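Local atomic coordinates of putative exported protein (Peptoclostridium difficile, PDB entry 5TTA), a protein that is of unknown function but is predicted to be exported and probably contains an immunoglobulin-like beta-sandwich domain of the E-set type. Residues 38-43 against 211-216; 62-67 against 73-78; 135-140 against 171-176. All blocks are in the same frame, centred on the assembly; numbering follows the deposited sequence.

Interaction 1 (38-43 against 211-216); sequences NIPLFI and KQVTFN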
ATOM      1  N   ASN A  38      33.895  -5.374   5.130  1.00 89.83           N
ATOM      2  CA  ASN A  38      33.269  -6.418   5.931  1.00 81.04           C
ATOM      3  C   ASN A  38      31.805  -6.564   5.533  1.00 62.76           C
ATOM      4  O   ASN A  38      31.021  -5.616   5.659  1.00 59.18           O
ATOM      5  CB  ASN A  38      33.392  -6.128   7.424  1.00 83.58           C
ATOM      6  CG  ASN A  38      33.277  -7.389   8.258  1.00 84.64           C
ATOM      7  OD1 ASN A  38      32.188  -7.761   8.706  1.00 84.33           O
ATOM      8  ND2 ASN A  38      34.403  -8.076   8.443  1.00 83.78           N
ATOM      9  N   ILE A  39      31.445  -7.758   5.081  1.00 55.66           N
ATOM     10  CA  ILE A  39      30.122  -8.035   4.534  1.00 40.88           C
ATOM     11  C   ILE A  39      29.112  -7.874   5.666  1.00 38.18           C
ATOM     12  O   ILE A  39      29.260  -8.499   6.730  1.00 38.09           O
ATOM     13  CB  ILE A  39      30.070  -9.425   3.883  1.00 38.06           C
ATOM     14  CG1 ILE A  39      30.980  -9.490   2.644  1.00 49.71           C
ATOM     15  CG2 ILE A  39      28.679  -9.713   3.393  1.00 39.39           C
ATOM     16  CD1 ILE A  39      32.494  -9.600   2.895  1.00 47.72           C
ATOM     17  N   PRO A  40      28.111  -6.999   5.511  1.00 27.28           N
ATOM     18  CA  PRO A  40      27.159  -6.768   6.611  1.00 23.78           C
ATOM     19  C   PRO A  40      26.121  -7.876   6.757  1.00 28.12           C
ATOM     20  O   PRO A  40      25.467  -7.962   7.806  1.00 24.01           O
ATOM     21  CB  PRO A  40      26.509  -5.430   6.227  1.00 20.94           C
ATOM     22  CG  PRO A  40      26.553  -5.424   4.714  1.00 23.30           C
ATOM     23  CD  PRO A  40      27.892  -6.072   4.379  1.00 25.35           C
ATOM     24  N   LEU A  41      25.914  -8.704   5.742  1.00 23.54           N
ATOM     25  CA  LEU A  41      24.915  -9.775   5.787  1.00 22.25           C
ATOM     26  C   LEU A  41      25.637 -11.074   5.470  1.00 25.66           C
ATOM     27  O   LEU A  41      26.166 -11.237   4.367  1.00 23.19           O
ATOM     28  CB  LEU A  41      23.780  -9.517   4.794  1.00 19.22           C
ATOM     29  CG  LEU A  41      22.652 -10.540   4.715  1.00 18.89           C
ATOM     30  CD1 LEU A  41      21.946 -10.649   6.094  1.00 20.98           C
ATOM     31  CD2 LEU A  41      21.655 -10.113   3.655  1.00 20.32           C
ATOM     32  N   PHE A  42      25.689 -11.979   6.438  1.00 21.33           N
ATOM     33  CA  PHE A  42      26.487 -13.190   6.341  1.00 21.28           C
ATOM     34  C   PHE A  42      25.614 -14.353   5.927  1.00 26.12           C
ATOM     35  O   PHE A  42      24.599 -14.625   6.573  1.00 24.89           O
ATOM     36  CB  PHE A  42      27.146 -13.530   7.678  1.00 24.15           C
ATOM     37  CG  PHE A  42      28.247 -14.538   7.564  1.00 30.06           C
ATOM     38  CD1 PHE A  42      28.032 -15.869   7.865  1.00 38.85           C
ATOM     39  CD2 PHE A  42      29.521 -14.140   7.170  1.00 40.90           C
ATOM     40  CE1 PHE A  42      29.063 -16.797   7.771  1.00 44.36           C
ATOM     41  CE2 PHE A  42      30.556 -15.060   7.065  1.00 48.50           C
ATOM     42  CZ  PHE A  42      30.324 -16.393   7.366  1.00 49.46           C
ATOM     43  N   ILE A  43      26.017 -15.069   4.883  1.00 17.86           N
ATOM     44  CA  ILE A  43      25.273 -16.263   4.502  1.00 30.27           C
ATOM     45  C   ILE A  43      25.956 -17.452   5.159  1.00 21.64           C
ATOM     46  O   ILE A  43      27.053 -17.854   4.766  1.00 15.98           O
ATOM     47  CB  ILE A  43      25.166 -16.437   2.982  1.00 25.91           C
ATOM     48  CG1 ILE A  43      24.402 -15.268   2.385  1.00 28.51           C
ATOM     49  CG2 ILE A  43      24.420 -17.759   2.662  1.00 18.26           C
ATOM     50  CD1 ILE A  43      24.241 -15.354   0.883  1.00 23.35           C
ATOM     51  N   LYS A 211      24.412  -9.626  -3.123  1.00 18.22           N
ATOM     52  CA  LYS A 211      24.672  -8.639  -4.165  1.00 20.34           C
ATOM     53  C   LYS A 211      24.690  -7.239  -3.573  1.00 19.04           C
ATOM     54  O   LYS A 211      25.622  -6.469  -3.806  1.00 21.18           O
ATOM     55  CB  LYS A 211      23.623  -8.779  -5.279  1.00 21.16           C
ATOM     56  CG  LYS A 211      23.721  -7.778  -6.449  1.00 18.84           C
ATOM     57  CD  LYS A 211      22.705  -8.170  -7.538  1.00 24.95           C
ATOM     58  CE  LYS A 211      22.778  -7.261  -8.780  1.00 29.73           C
ATOM     59  NZ  LYS A 211      22.087  -5.962  -8.561  1.00 34.79           N
ATOM     60  N   GLN A 212      23.698  -6.912  -2.761  1.00 16.83           N
ATOM     61  CA  GLN A 212      23.676  -5.640  -2.046  1.00 17.00           C
ATOM     62  C   GLN A 212      22.715  -5.748  -0.868  1.00 21.71           C
ATOM     63  O   GLN A 212      21.900  -6.671  -0.785  1.00 19.66           O
ATOM     64  CB  GLN A 212      23.253  -4.489  -2.963  1.00 18.12           C
ATOM     65  CG  GLN A 212      21.838  -4.594  -3.521  1.00 18.94           C
ATOM     66  CD  GLN A 212      21.429  -3.307  -4.239  1.00 26.83           C
ATOM     67  OE1 GLN A 212      22.032  -2.927  -5.233  1.00 28.77           O
ATOM     68  NE2 GLN A 212      20.424  -2.625  -3.710  1.00 23.41           N
ATOM     69  N   VAL A 213      22.792  -4.769   0.027  1.00 17.57           N
ATOM     70  CA  VAL A 213      21.819  -4.653   1.116  1.00 27.13           C
ATOM     71  C   VAL A 213      21.480  -3.184   1.298  1.00 22.33           C
ATOM     72  O   VAL A 213      22.268  -2.290   0.964  1.00 21.39           O
ATOM     73  CB  VAL A 213      22.264  -5.253   2.480  1.00 27.16           C
ATOM     74  CG1 VAL A 213      22.825  -6.690   2.367  1.00 22.67           C
ATOM     75  CG2 VAL A 213      23.191  -4.339   3.228  1.00 22.26           C
ATOM     76  N   THR A 214      20.290  -2.941   1.844  1.00 15.71           N
ATOM     77  CA  THR A 214      19.804  -1.597   2.135  1.00 21.36           C
ATOM     78  C   THR A 214      19.492  -1.523   3.623  1.00 21.13           C
ATOM     79  O   THR A 214      18.727  -2.349   4.129  1.00 19.87           O
ATOM     80  CB  THR A 214      18.543  -1.269   1.331  1.00 25.85           C
ATOM     81  OG1 THR A 214      18.796  -1.457  -0.068  1.00 30.07           O
ATOM     82  CG2 THR A 214      18.105   0.179   1.602  1.00 27.42           C
ATOM     83  N   PHE A 215      20.092  -0.560   4.319  1.00 24.63           N
ATOM     84  CA  PHE A 215      19.868  -0.420   5.756  1.00 25.10           C
ATOM     85  C   PHE A 215      18.678   0.500   6.029  1.00 23.86           C
ATOM     86  O   PHE A 215      18.131   1.150   5.127  1.00 22.34           O
ATOM     87  CB  PHE A 215      21.142   0.092   6.444  1.00 22.10           C
ATOM     88  CG  PHE A 215      22.336  -0.810   6.270  1.00 25.09           C
ATOM     89  CD1 PHE A 215      22.490  -1.953   7.052  1.00 24.17           C
ATOM     90  CD2 PHE A 215      23.320  -0.508   5.348  1.00 30.69           C
ATOM     91  CE1 PHE A 215      23.592  -2.786   6.898  1.00 27.81           C
ATOM     92  CE2 PHE A 215      24.431  -1.335   5.186  1.00 32.01           C
ATOM     93  CZ  PHE A 215      24.570  -2.469   5.964  1.00 32.59           C
ATOM     94  N   ASN A 216      18.243   0.517   7.294  1.00 27.28           N
ATOM     95  CA  ASN A 216      17.060   1.282   7.671  1.00 23.07           C
ATOM     96  C   ASN A 216      17.235   2.775   7.475  1.00 30.93           C
ATOM     97  O   ASN A 216      16.232   3.479   7.334  1.00 32.54           O
ATOM     98  CB  ASN A 216      16.672   1.009   9.130  1.00 26.13           C
ATOM     99  CG  ASN A 216      15.693  -0.137   9.254  1.00 32.35           C
ATOM    100  OD1 ASN A 216      15.563  -0.945   8.332  1.00 27.95           O
ATOM    101  ND2 ASN A 216      14.998  -0.223  10.395  1.00 30.07           N
TER
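Pro40 lays its ring across the apolar pair Val213 and Phe215, crossing the phenylalanine at about a right angle. Its CB comes to the edge of the Phe215 ring, in the ring plane, with Pro40 CB 3.5 Å from Phe215 CZ. The neighbouring methylene lies between the two: Pro40 CG is 3.8 Å from both Phe215 CZ and Val213 CG2, proline and valine sliding past one another in opposite directions. Val213 CG2 also packs over one face of the Phe215 ring, 3.6 Å above its plane and displaced toward the rim, so this methyl is shared between proline and phenylalanine. The second methyl serves Leu41, the first residue of strand 41-50. With its CG anti to the backbone N (chi1 -180°), the leucine side chain lies obliquely across Val213, and Leu41 CB and CD2 both touch Val213 CG1, each at 3.8 Å.

All four touching residues are buried, and the contact between them is purely apolar. Compact, branched or cyclic side chains suit a spot where the CA atoms of Leu41 and Val213 stand 7.6 Å apart, too far for strand pairing. Proline also suits the lead-in to strand 41-50, because it rigidifies the chain and offers a compact hydrocarbon ring.

The contact therefore joins the start of strand 41-50 to the end of strand 205-215, which belong to different sheets. Trp221 of strand 220-222 packs against Pro40, Lys70 makes a cation-pi interaction with Phe215, and Leu41 leans on Leu64 of strand 58-66 and Tyr75 of strand 72-82.

Interaction 2 (62-67 against 73-78); sequences ISLTNS and MDYEIT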
ATOM      1  N   ILE A  62      17.930 -20.239   3.119  1.00 17.12           N
ATOM      2  CA  ILE A  62      19.152 -19.437   3.248  1.00 17.69           C
ATOM      3  C   ILE A  62      19.263 -18.974   4.695  1.00 16.46           C
ATOM      4  O   ILE A  62      18.398 -18.230   5.185  1.00 20.77           O
ATOM      5  CB  ILE A  62      19.133 -18.242   2.282  1.00 16.20           C
ATOM      6  CG1 ILE A  62      18.805 -18.754   0.875  1.00 21.80           C
ATOM      7  CG2 ILE A  62      20.494 -17.507   2.335  1.00 18.29           C
ATOM      8  CD1 ILE A  62      18.602 -17.678  -0.166  1.00 27.03           C
ATOM      9  N   SER A  63      20.314 -19.427   5.382  1.00 15.49           N
ATOM     10  CA  SER A  63      20.537 -19.055   6.775  1.00 19.81           C
ATOM     11  C   SER A  63      21.411 -17.806   6.802  1.00 23.89           C
ATOM     12  O   SER A  63      22.536 -17.817   6.282  1.00 21.36           O
ATOM     13  CB  SER A  63      21.164 -20.209   7.546  1.00 22.91           C
ATOM     14  OG  SER A  63      21.618 -19.760   8.810  1.00 30.10           O
ATOM     15  N   LEU A  64      20.864 -16.723   7.343  1.00 19.51           N
ATOM     16  CA  LEU A  64      21.475 -15.402   7.350  1.00 24.49           C
ATOM     17  C   LEU A  64      21.785 -14.928   8.767  1.00 26.03           C
ATOM     18  O   LEU A  64      21.093 -15.278   9.745  1.00 19.93           O
ATOM     19  CB  LEU A  64      20.541 -14.373   6.694  1.00 26.97           C
ATOM     20  CG  LEU A  64      20.060 -14.640   5.271  1.00 28.94           C
ATOM     21  CD1 LEU A  64      18.928 -13.675   4.920  1.00 26.54           C
ATOM     22  CD2 LEU A  64      21.227 -14.462   4.316  1.00 27.69           C
ATOM     23  N   THR A  65      22.812 -14.088   8.861  1.00 18.49           N
ATOM     24  CA  THR A  65      23.182 -13.393  10.095  1.00 18.71           C
ATOM     25  C   THR A  65      23.478 -11.941   9.731  1.00 23.24           C
ATOM     26  O   THR A  65      24.333 -11.698   8.883  1.00 20.42           O
ATOM     27  CB  THR A  65      24.420 -14.019  10.759  1.00 26.72           C
ATOM     28  OG1 THR A  65      24.135 -15.363  11.190  1.00 23.79           O
ATOM     29  CG2 THR A  65      24.892 -13.166  11.952  1.00 27.45           C
ATOM     30  N   ASN A  66      22.799 -10.986  10.363  1.00 21.13           N
ATOM     31  CA  ASN A  66      23.135  -9.561  10.216  1.00 27.90           C
ATOM     32  C   ASN A  66      24.328  -9.245  11.108  1.00 31.44           C
ATOM     33  O   ASN A  66      24.173  -9.009  12.304  1.00 26.84           O
ATOM     34  CB  ASN A  66      21.947  -8.682  10.590  1.00 24.81           C
ATOM     35  CG  ASN A  66      22.240  -7.183  10.441  1.00 25.56           C
ATOM     36  OD1 ASN A  66      23.369  -6.772  10.210  1.00 21.79           O
ATOM     37  ND2 ASN A  66      21.200  -6.366  10.572  1.00 20.68           N
ATOM     38  N   SER A  67      25.524  -9.208  10.535  1.00 26.86           N
ATOM     39  CA  SER A  67      26.719  -8.978  11.337  1.00 26.93           C
ATOM     40  C   SER A  67      27.028  -7.499  11.549  1.00 29.14           C
ATOM     41  O   SER A  67      28.000  -7.182  12.238  1.00 41.80           O
ATOM     42  CB  SER A  67      27.919  -9.675  10.692  1.00 28.08           C
ATOM     43  OG  SER A  67      28.002  -9.356   9.313  1.00 37.13           O
HETATM   44  N   MSE A  73      16.898  -3.440   5.928  1.00 21.18           N
HETATM   45  CA  MSE A  73      15.523  -3.360   5.449  1.00 22.91           C
HETATM   46  C   MSE A  73      15.313  -4.042   4.098  1.00 27.31           C
HETATM   47  O   MSE A  73      14.181  -4.395   3.783  1.00 23.84           O
HETATM   48  CB  MSE A  73      15.056  -1.896   5.379  1.00 29.23           C
HETATM   49  CG  MSE A  73      15.408  -1.143   4.120  1.00 39.52           C
HETATM   50 SE   MSE A  73      14.744   0.704   4.212  0.77 47.36          SE
HETATM   51  CE  MSE A  73      12.893   0.339   4.141  1.00 33.58           C
ATOM     52  N   ASP A  74      16.373  -4.239   3.295  1.00 20.93           N
ATOM     53  CA  ASP A  74      16.225  -4.939   2.025  1.00 21.53           C
ATOM     54  C   ASP A  74      17.555  -5.592   1.659  1.00 19.66           C
ATOM     55  O   ASP A  74      18.609  -5.233   2.178  1.00 17.79           O
ATOM     56  CB  ASP A  74      15.738  -3.978   0.904  1.00 28.19           C
ATOM     57  CG  ASP A  74      15.135  -4.714  -0.313  1.00 34.09           C
ATOM     58  OD1 ASP A  74      14.936  -5.951  -0.282  1.00 27.15           O
ATOM     59  OD2 ASP A  74      14.859  -4.039  -1.323  1.00 39.73           O
ATOM     60  N   TYR A  75      17.492  -6.611   0.812  1.00 18.27           N
ATOM     61  CA  TYR A  75      18.714  -7.239   0.324  1.00 18.85           C
ATOM     62  C   TYR A  75      18.456  -7.775  -1.070  1.00 19.29           C
ATOM     63  O   TYR A  75      17.314  -7.898  -1.508  1.00 19.93           O
ATOM     64  CB  TYR A  75      19.234  -8.360   1.265  1.00 15.66           C
ATOM     65  CG  TYR A  75      18.273  -9.522   1.504  1.00 25.61           C
ATOM     66  CD1 TYR A  75      17.840 -10.337   0.447  1.00 30.95           C
ATOM     67  CD2 TYR A  75      17.853  -9.842   2.786  1.00 23.25           C
ATOM     68  CE1 TYR A  75      16.974 -11.401   0.659  1.00 25.35           C
ATOM     69  CE2 TYR A  75      17.003 -10.905   3.014  1.00 26.34           C
ATOM     70  CZ  TYR A  75      16.568 -11.683   1.953  1.00 30.60           C
ATOM     71  OH  TYR A  75      15.711 -12.741   2.198  1.00 24.45           O
ATOM     72  N   GLU A  76      19.541  -8.074  -1.773  1.00 19.45           N
ATOM     73  CA  GLU A  76      19.498  -8.860  -3.000  1.00 17.74           C
ATOM     74  C   GLU A  76      20.521  -9.971  -2.844  1.00 20.91           C
ATOM     75  O   GLU A  76      21.697  -9.702  -2.569  1.00 18.71           O
ATOM     76  CB  GLU A  76      19.787  -8.009  -4.243  1.00 22.24           C
ATOM     77  CG  GLU A  76      18.770  -6.892  -4.413  1.00 24.70           C
ATOM     78  CD  GLU A  76      19.000  -6.026  -5.644  1.00 39.97           C
ATOM     79  OE1 GLU A  76      18.190  -5.091  -5.854  1.00 47.24           O
ATOM     80  OE2 GLU A  76      19.971  -6.273  -6.398  1.00 39.04           O
ATOM     81  N   ILE A  77      20.075 -11.214  -3.008  1.00 14.45           N
ATOM     82  CA  ILE A  77      20.933 -12.376  -2.818  1.00 13.03           C
ATOM     83  C   ILE A  77      20.779 -13.277  -4.030  1.00 15.04           C
ATOM     84  O   ILE A  77      19.655 -13.676  -4.367  1.00 20.03           O
ATOM     85  CB  ILE A  77      20.589 -13.142  -1.528  1.00 15.79           C
ATOM     86  CG1 ILE A  77      20.965 -12.301  -0.308  1.00 22.91           C
ATOM     87  CG2 ILE A  77      21.321 -14.468  -1.504  1.00 14.15           C
ATOM     88  CD1 ILE A  77      20.592 -12.983   1.030  1.00 32.84           C
ATOM     89  N   THR A  78      21.900 -13.586  -4.701  1.00 14.48           N
ATOM     90  CA  THR A  78      21.840 -14.376  -5.925  1.00 17.78           C
ATOM     91  C   THR A  78      22.245 -15.807  -5.608  1.00 17.96           C
ATOM     92  O   THR A  78      23.227 -16.036  -4.899  1.00 21.21           O
ATOM     93  CB  THR A  78      22.751 -13.803  -7.018  1.00 17.03           C
ATOM     94  OG1 THR A  78      22.286 -12.501  -7.391  1.00 19.07           O
ATOM     95  CG2 THR A  78      22.742 -14.705  -8.268  1.00 17.95           C
TER
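Leu64 and Ile77 reach toward each other tip to tip, with Leu64 CD2 3.7 Å from Ile77 CD1. The other leucine methyl meets the tyrosine on the facing strand: Leu64 CD1 approaches Tyr75 CE2 obliquely at 3.9 Å. The two branches of leucine thus each find a partner, a use for which its forked end is well suited. Ile62 adds a looser contact farther along, Ile62 CD1 lying 4.4 Å from Ile77 CG2, so that the two branches of Ile77 divide their contacts between Leu64 and Ile62.

Within strand 72-82, Tyr75 turns its CG between the backbone N and the carbonyl carbon (chi1 60°), bringing its ring alongside Ile77 of the same strand. Ile77 CD1 sits 3.8 Å above that ring, offset toward the rim. The phenol oxygen would be costly to bury without a partner; Tyr75 OH is hydrogen-bonded to Asp186 OD2 of strand 183-189. One residue earlier, Asp74 OD1 accepts a bond from Tyr75 N at 2.9 Å, rather bent (131°) and entering from above the carboxylate plane, while Asp74 OD2 forms a salt bridge with Arg135. Met73, a selenomethionine, and Asp74 together face Thr214 in a classic beta bulge.

Strands 62-66 and 73-78 lie 11.2 Å apart at closest approach, with their directions 137° from parallel. This spacing, with apolar side chains meeting between two separate antiparallel sheets, is typical of a beta-sandwich core and consistent with the immunoglobulin-like fold of E-set domains.

Interaction 3 (135-140 against 171-176); sequences RKMQQS and EYAKQN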
ATOM      1  N   ARG A 135      14.976 -11.085  -3.449  1.00 18.97           N
ATOM      2  CA  ARG A 135      14.913  -9.753  -2.856  1.00 20.39           C
ATOM      3  C   ARG A 135      14.021  -9.800  -1.621  1.00 31.60           C
ATOM      4  O   ARG A 135      12.948 -10.416  -1.656  1.00 31.01           O
ATOM      5  CB  ARG A 135      14.412  -8.753  -3.900  1.00 25.60           C
ATOM      6  CG  ARG A 135      14.587  -7.309  -3.525  1.00 45.66           C
ATOM      7  CD  ARG A 135      14.429  -6.404  -4.747  1.00 58.29           C
ATOM      8  NE  ARG A 135      13.028  -6.096  -5.006  1.00 69.46           N
ATOM      9  CZ  ARG A 135      12.397  -5.038  -4.507  1.00 76.58           C
ATOM     10  NH1 ARG A 135      13.043  -4.182  -3.724  1.00 76.30           N
ATOM     11  NH2 ARG A 135      11.117  -4.837  -4.791  1.00 78.73           N
ATOM     12  N   LYS A 136      14.485  -9.197  -0.521  1.00 27.23           N
ATOM     13  CA  LYS A 136      13.722  -9.251   0.731  1.00 25.60           C
ATOM     14  C   LYS A 136      12.363  -8.579   0.580  1.00 25.01           C
ATOM     15  O   LYS A 136      11.337  -9.135   0.986  1.00 30.47           O
ATOM     16  CB  LYS A 136      14.510  -8.608   1.883  1.00 23.94           C
ATOM     17  CG  LYS A 136      13.823  -8.699   3.292  1.00 22.26           C
ATOM     18  CD  LYS A 136      14.598  -7.863   4.305  1.00 25.51           C
ATOM     19  CE  LYS A 136      14.212  -8.080   5.787  1.00 29.67           C
ATOM     20  NZ  LYS A 136      12.759  -8.302   6.017  1.00 33.30           N
HETATM   21  N   MSE A 137      12.323  -7.389  -0.011  1.00 27.87           N
HETATM   22  CA  MSE A 137      11.047  -6.703  -0.177  1.00 37.14           C
HETATM   23  C   MSE A 137      10.395  -7.162  -1.481  1.00 42.79           C
HETATM   24  O   MSE A 137       9.914  -6.342  -2.263  1.00 49.47           O
HETATM   25  CB  MSE A 137      11.220  -5.184  -0.170  1.00 33.50           C
HETATM   26  CG  MSE A 137      11.708  -4.582   1.141  1.00 39.17           C
HETATM   27 SE   MSE A 137      12.097  -2.664   0.917  0.80 50.58          SE
HETATM   28  CE  MSE A 137      10.277  -2.053   0.483  1.00 51.27           C
ATOM     29  N   GLN A 138      10.387  -8.484  -1.693  1.00 44.21           N
ATOM     30  CA  GLN A 138       9.805  -9.053  -2.909  1.00 54.37           C
ATOM     31  C   GLN A 138       8.332  -8.681  -3.046  1.00 58.71           C
ATOM     32  O   GLN A 138       7.852  -8.412  -4.152  1.00 60.79           O
ATOM     33  CB  GLN A 138       9.979 -10.574  -2.915  1.00 52.69           C
ATOM     34  CG  GLN A 138       9.777 -11.218  -4.286  1.00 58.78           C
ATOM     35  CD  GLN A 138      10.948 -10.964  -5.240  1.00 60.96           C
ATOM     36  OE1 GLN A 138      10.835 -10.167  -6.176  1.00 66.06           O
ATOM     37  NE2 GLN A 138      12.078 -11.655  -5.009  1.00 48.08           N
ATOM     38  N   GLN A 139       7.605  -8.645  -1.926  1.00 61.24           N
ATOM     39  CA  GLN A 139       6.206  -8.229  -1.945  1.00 67.74           C
ATOM     40  C   GLN A 139       6.027  -6.828  -2.520  1.00 65.10           C
ATOM     41  O   GLN A 139       4.946  -6.508  -3.029  1.00 58.42           O
ATOM     42  CB  GLN A 139       5.618  -8.298  -0.525  1.00 77.17           C
ATOM     43  CG  GLN A 139       5.851  -7.051   0.358  1.00 85.75           C
ATOM     44  CD  GLN A 139       7.080  -7.151   1.266  1.00 88.20           C
ATOM     45  OE1 GLN A 139       7.370  -8.210   1.833  1.00 88.53           O
ATOM     46  NE2 GLN A 139       7.803  -6.039   1.407  1.00 88.41           N
ATOM     47  N   SER A 140       7.077  -5.975  -2.455  1.00 61.35           N
ATOM     48  CA  SER A 140       6.981  -4.613  -2.948  1.00 61.65           C
ATOM     49  C   SER A 140       7.555  -4.526  -4.359  1.00 52.32           C
ATOM     50  O   SER A 140       8.490  -5.262  -4.699  1.00 48.49           O
ATOM     51  CB  SER A 140       7.730  -3.649  -2.016  1.00 57.78           C
ATOM     52  OG  SER A 140       7.340  -2.304  -2.229  1.00 59.53           O
ATOM     53  N   GLU A 171       8.217   2.585   5.413  1.00 32.57           N
ATOM     54  CA  GLU A 171       8.106   2.455   6.868  1.00 31.42           C
ATOM     55  C   GLU A 171       7.784   1.020   7.284  1.00 34.04           C
ATOM     56  O   GLU A 171       8.338   0.513   8.272  1.00 35.68           O
ATOM     57  CB  GLU A 171       7.060   3.424   7.426  1.00 42.74           C
ATOM     58  CG  GLU A 171       7.556   4.860   7.628  1.00 57.85           C
ATOM     59  CD  GLU A 171       8.566   5.005   8.771  1.00 66.55           C
ATOM     60  OE1 GLU A 171       8.964   3.985   9.378  1.00 66.77           O
ATOM     61  OE2 GLU A 171       8.964   6.153   9.070  1.00 72.35           O
ATOM     62  N   TYR A 172       6.883   0.354   6.554  1.00 40.05           N
ATOM     63  CA  TYR A 172       6.587  -1.048   6.833  1.00 41.72           C
ATOM     64  C   TYR A 172       7.845  -1.901   6.719  1.00 40.62           C
ATOM     65  O   TYR A 172       8.148  -2.707   7.609  1.00 37.19           O
ATOM     66  CB  TYR A 172       5.495  -1.540   5.881  1.00 55.53           C
ATOM     67  CG  TYR A 172       5.239  -3.032   5.901  1.00 70.11           C
ATOM     68  CD1 TYR A 172       4.308  -3.590   6.777  1.00 78.01           C
ATOM     69  CD2 TYR A 172       5.906  -3.886   5.025  1.00 82.55           C
ATOM     70  CE1 TYR A 172       4.061  -4.965   6.789  1.00 85.91           C
ATOM     71  CE2 TYR A 172       5.666  -5.260   5.029  1.00 89.66           C
ATOM     72  CZ  TYR A 172       4.744  -5.792   5.911  1.00 88.95           C
ATOM     73  OH  TYR A 172       4.509  -7.150   5.920  1.00 90.49           O
ATOM     74  N   ALA A 173       8.612  -1.707   5.646  1.00 33.97           N
ATOM     75  CA  ALA A 173       9.845  -2.464   5.467  1.00 34.02           C
ATOM     76  C   ALA A 173      10.838  -2.193   6.593  1.00 29.23           C
ATOM     77  O   ALA A 173      11.557  -3.101   7.021  1.00 29.04           O
ATOM     78  CB  ALA A 173      10.460  -2.140   4.105  1.00 35.96           C
ATOM     79  N   LYS A 174      10.888  -0.956   7.102  1.00 31.16           N
ATOM     80  CA  LYS A 174      11.776  -0.662   8.229  1.00 30.13           C
ATOM     81  C   LYS A 174      11.333  -1.404   9.493  1.00 29.30           C
ATOM     82  O   LYS A 174      12.162  -1.912  10.255  1.00 29.06           O
ATOM     83  CB  LYS A 174      11.842   0.849   8.465  1.00 33.96           C
ATOM     84  CG  LYS A 174      12.970   1.509   7.645  1.00 40.43           C
ATOM     85  CD  LYS A 174      12.597   2.877   7.048  1.00 48.36           C
ATOM     86  CE  LYS A 174      12.770   4.034   8.026  1.00 61.22           C
ATOM     87  NZ  LYS A 174      11.686   4.093   9.049  1.00 68.57           N
ATOM     88  N   GLN A 175      10.027  -1.506   9.713  1.00 29.82           N
ATOM     89  CA  GLN A 175       9.547  -2.240  10.877  1.00 39.51           C
ATOM     90  C   GLN A 175       9.811  -3.738  10.757  1.00 34.97           C
ATOM     91  O   GLN A 175       9.931  -4.429  11.777  1.00 48.35           O
ATOM     92  CB  GLN A 175       8.063  -1.959  11.066  1.00 40.22           C
ATOM     93  CG  GLN A 175       7.779  -0.501  11.350  1.00 46.35           C
ATOM     94  CD  GLN A 175       6.300  -0.232  11.539  1.00 52.71           C
ATOM     95  OE1 GLN A 175       5.595  -1.014  12.178  1.00 55.52           O
ATOM     96  NE2 GLN A 175       5.818   0.864  10.965  1.00 54.14           N
ATOM     97  N   ASN A 176       9.904  -4.258   9.530  1.00 26.51           N
ATOM     98  CA  ASN A 176      10.209  -5.661   9.287  1.00 27.90           C
ATOM     99  C   ASN A 176      11.694  -5.935   9.048  1.00 25.23           C
ATOM    100  O   ASN A 176      12.031  -7.004   8.539  1.00 27.46           O
ATOM    101  CB  ASN A 176       9.415  -6.169   8.083  1.00 35.89           C
ATOM    102  CG  ASN A 176       7.974  -6.370   8.402  1.00 44.02           C
ATOM    103  OD1 ASN A 176       7.626  -7.253   9.180  1.00 47.47           O
ATOM    104  ND2 ASN A 176       7.117  -5.542   7.819  1.00 47.73           N
TER
HETATM  105  O   HOH W   1      12.205  -5.208   5.387  1.00 26.21           O
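Segment 135-140 leaves strand 131-135 through two tight turns, an inverse gamma turn centred on Met137 and a type I beta turn from Met137 to Ser140, whereas segment 171-176 is the last turn of helix 156-175 and its exit. Asn176 is the first residue to leave helical geometry. The chains come nearest at Met137 and Ala173, whose CA atoms are 7.2 Å apart.

Lys136 reaches the helix end with its amine. Its CG is anti to the backbone N (chi1 -176°) and the chain stays extended until it bends at the last torsion, which brings Lys136 NZ to a hydrogen bond of 2.9 Å with Asn176 O. The donor stands above the carbonyl plane, 36° out of it. A water bridges the same amine to the helix: it accepts from Lys136 NZ at 3.2 Å and donates to Ala173 O at 2.7 Å. A lysine suits this place, since carbonyls at a helix C-terminus lack the usual partners in a following turn, and its positive charge would probably be favourable beside the negative end of the helix dipole.

Deeper in, selenomethionine Met137 bends at chi3 to wrap SE and CE round the small methyl of the helix; Met137 SE and Ala173 CB are 3.6 Å apart. Alanine leaves room for that approach. Nearer the surface, Gln139 NE2 lies 4.3 Å from Tyr172 CE2, near the ring plane. Asn176 ND2 rests over the centre of the same ring, 3.0 Å above it, and makes a weak hydrogen bond to Tyr172 O.

The long helix 156-175 thus meets the loop between strand 131-135 and helix 143-150 beside strand 72-82, where Met73 packs against Ala173 and Asp74 OD1 is hydrogen-bonded to Met137 N.

Interactions 1 and 2 are neighbouring parts of one apolar core, their centres about 6 Å apart, and join the same two sheets: strands 41-50 and 58-66 pair in one, 72-82 and 205-215 in the other. Both make wholly apolar contacts through branched, aromatic and, in interaction 1, proline side chains; the buried Tyr75 hydroxyl is satisfied by Asp186. Interaction 3, centred about 13 Å from interaction 2, is only partly buried and attaches a helix end to a loop through a charged amine, carbonyls and a bridging water, beside a buried selenomethionine-alanine contact. Strand 72-82 connects them: it carries half of interaction 2, pairs with 205-215 and, through Asp74, holds the loop of interaction 3.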